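Local coordinates for putative polyketide cyclase (Silicibacter sp. TM1040, PDB 3F8H), which is of unknown function but, as a putative polyketide cyclase with a SnoaL-like domain, may bind a small molecule in the pocket of its cone-shaped fold, at residues Tyr96-Thr101 against Tyr117-Gly122. Numbering follows the deposited sequence. Where two conformers were deposited one is given.
Sequences YTVNGT and YKLPAG
Y96 and A121, V98 and L119, and G100 and Y117 are the hydrogen-bonded pairs of an antiparallel match, each joined by two reciprocal N-H...O=C bonds. The shortest runs from V98 N to L119 O at 2.7 Å, and the straightest, from G100 N to Y117 O, has 171° at its hydrogen. Between these pairs, CA-H groups supplement the bonding: K118 CA lies 3.1 Å from V98 O, which also accepts from L119 N.

Aromatic packing is clearest where a tyrosine covers a glycine. The Y117 ring lies across G100, whose CA stands 3.8 Å from the ring centroid in a CH-pi contact over the face. CG of Y117 sits between its own backbone N and carbonyl carbon (chi1 54°), which swings the ring over the neighbouring strand, into the space that a side chain on G100 would take. V98 CG1 meets the same ring in plane, at its edge.

The two segments belong to the neighbouring strands 91-102 and 115-128 of the curved mixed sheet of the SnoaL-like, alpha+beta fold. Y96, V98, Y117, L119 and A121 share one face, where W144 of helix 141-149 meets the Y117 ring edge-to-face and E76 bonds its hydroxyl. A leucine in place of Y117 would probably cost G100 the aromatic face its CA-H packs against and leave E76 without that hydroxyl partner.

Apolar contacts continue along this face: V98 CB is 3.9 Å from L119 CD2, while A121 CB sits 3.7 Å from Y96 CE2. The Y96 hydroxyl bonds S123 and a methylpentanediol, probably from the crystallisation liquor, which may mark a pocket.

On the other face, the aliphatic part of K118, in one of its two conformers, does the touching: its CG lies 3.7 Å from T97 CG2. D80 holds the T97 hydroxyl, and N99 ND2 bonds E77 O and T79 OG1 on strand 74-85.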
loop_
_atom_site.group_PDB
_atom_site.type_symbol
_atom_site.label_atom_id
_atom_site.label_comp_id
_atom_site.label_asym_id
_atom_site.label_seq_id
_atom_site.Cartn_x
_atom_site.Cartn_y
_atom_site.Cartn_z
ATOM N N TYR A 96 -3.793 -7.691 2.444
ATOM C CA TYR A 96 -3.944 -9.144 2.354
ATOM C C TYR A 96 -2.594 -9.823 2.165
ATOM O O TYR A 96 -1.560 -9.176 1.996
ATOM C CB TYR A 96 -4.900 -9.498 1.200
ATOM C CG TYR A 96 -4.573 -8.758 -0.087
ATOM C CD1 TYR A 96 -5.091 -7.518 -0.316
ATOM C CD2 TYR A 96 -3.697 -9.290 -1.040
ATOM C CE1 TYR A 96 -4.755 -6.792 -1.467
ATOM C CE2 TYR A 96 -3.359 -8.589 -2.175
ATOM C CZ TYR A 96 -3.892 -7.329 -2.385
ATOM O OH TYR A 96 -3.571 -6.604 -3.517
ATOM N N THR A 97 -2.677 -11.138 2.187
ATOM C CA THR A 97 -1.545 -12.048 2.014
ATOM C C THR A 97 -1.628 -12.778 0.676
ATOM O O THR A 97 -2.632 -13.379 0.330
ATOM C CB THR A 97 -1.453 -13.097 3.140
ATOM O OG1 THR A 97 -1.366 -12.414 4.398
ATOM C CG2 THR A 97 -0.185 -14.030 2.957
ATOM N N VAL A 98 -0.566 -12.620 -0.090
ATOM C CA VAL A 98 -0.418 -13.287 -1.374
ATOM C C VAL A 98 0.405 -14.555 -1.221
ATOM O O VAL A 98 1.536 -14.521 -0.737
ATOM C CB VAL A 98 0.312 -12.403 -2.393
ATOM C CG1 VAL A 98 0.475 -13.170 -3.705
ATOM C CG2 VAL A 98 -0.452 -11.042 -2.588
ATOM N N ASN A 99 -0.213 -15.663 -1.616
ATOM C CA ASN A 99 0.401 -16.978 -1.639
ATOM C C ASN A 99 0.435 -17.458 -3.079
ATOM O O ASN A 99 -0.613 -17.567 -3.698
ATOM C CB ASN A 99 -0.447 -17.975 -0.869
ATOM C CG ASN A 99 -0.876 -17.459 0.476
ATOM O OD1 ASN A 99 -0.186 -17.736 1.471
ATOM N ND2 ASN A 99 -1.998 -16.657 0.524
ATOM N N GLY A 100 1.622 -17.732 -3.607
ATOM C CA GLY A 100 1.745 -18.201 -4.993
ATOM C C GLY A 100 2.884 -19.111 -5.383
ATOM O O GLY A 100 3.727 -19.471 -4.607
ATOM N N THR A 101 2.845 -19.420 -6.668
ATOM C CA THR A 101 3.839 -20.200 -7.397
ATOM C C THR A 101 4.189 -19.441 -8.664
ATOM O O THR A 101 3.313 -18.971 -9.392
ATOM C CB THR A 101 3.265 -21.560 -7.769
ATOM O OG1 THR A 101 2.765 -22.163 -6.571
ATOM C CG2 THR A 101 4.343 -22.518 -8.429
ATOM N N TYR A 117 5.979 -18.616 -3.009
ATOM C CA TYR A 117 6.223 -17.391 -2.294
ATOM C C TYR A 117 4.999 -16.998 -1.462
ATOM O O TYR A 117 3.853 -17.402 -1.718
ATOM C CB TYR A 117 6.607 -16.245 -3.258
ATOM C CG TYR A 117 5.596 -16.014 -4.398
ATOM C CD1 TYR A 117 5.764 -16.660 -5.607
ATOM C CD2 TYR A 117 4.475 -15.204 -4.245
ATOM C CE1 TYR A 117 4.863 -16.479 -6.667
ATOM C CE2 TYR A 117 3.541 -15.030 -5.312
ATOM C CZ TYR A 117 3.752 -15.685 -6.508
ATOM O OH TYR A 117 2.886 -15.562 -7.578
ATOM N N LYS A 118 5.277 -16.202 -0.456
ATOM C CA LYS A 118 4.219 -15.702 0.413
ATOM C C LYS A 118 4.584 -14.305 0.843
ATOM O O LYS A 118 5.665 -14.066 1.366
ATOM C CB LYS A 118 4.015 -16.579 1.647
ATOM C CG LYS A 118 2.838 -16.141 2.518
ATOM C CD LYS A 118 2.818 -16.776 3.914
ATOM C CE LYS A 118 2.363 -18.221 3.906
ATOM N NZ LYS A 118 2.224 -18.846 5.264
ATOM N N LEU A 119 3.690 -13.373 0.599
ATOM C CA LEU A 119 4.006 -12.024 1.007
ATOM C C LEU A 119 2.801 -11.130 1.112
ATOM O O LEU A 119 1.799 -11.320 0.426
ATOM C CB LEU A 119 5.042 -11.400 0.072
ATOM C CG LEU A 119 4.562 -11.002 -1.301
ATOM C CD1 LEU A 119 5.632 -10.200 -1.966
ATOM C CD2 LEU A 119 4.175 -12.206 -2.103
ATOM N N PRO A 120 2.908 -10.149 1.996
ATOM C CA PRO A 120 1.871 -9.189 2.184
ATOM C C PRO A 120 1.827 -8.264 1.005
ATOM O O PRO A 120 2.813 -8.106 0.307
ATOM C CB PRO A 120 2.299 -8.428 3.443
ATOM C CG PRO A 120 3.547 -9.030 3.908
ATOM C CD PRO A 120 4.023 -10.000 2.948
ATOM N N ALA A 121 0.650 -7.706 0.793
ATOM C CA ALA A 121 0.418 -6.713 -0.234
ATOM C C ALA A 121 -0.738 -5.858 0.196
ATOM O O ALA A 121 -1.530 -6.185 1.121
ATOM C CB ALA A 121 0.125 -7.339 -1.644
ATOM N N GLY A 122 -0.783 -4.727 -0.467
ATOM C CA GLY A 122 -1.845 -3.745 -0.280
ATOM C C GLY A 122 -2.279 -3.059 -1.563
ATOM O O GLY A 122 -1.456 -2.732 -2.455
#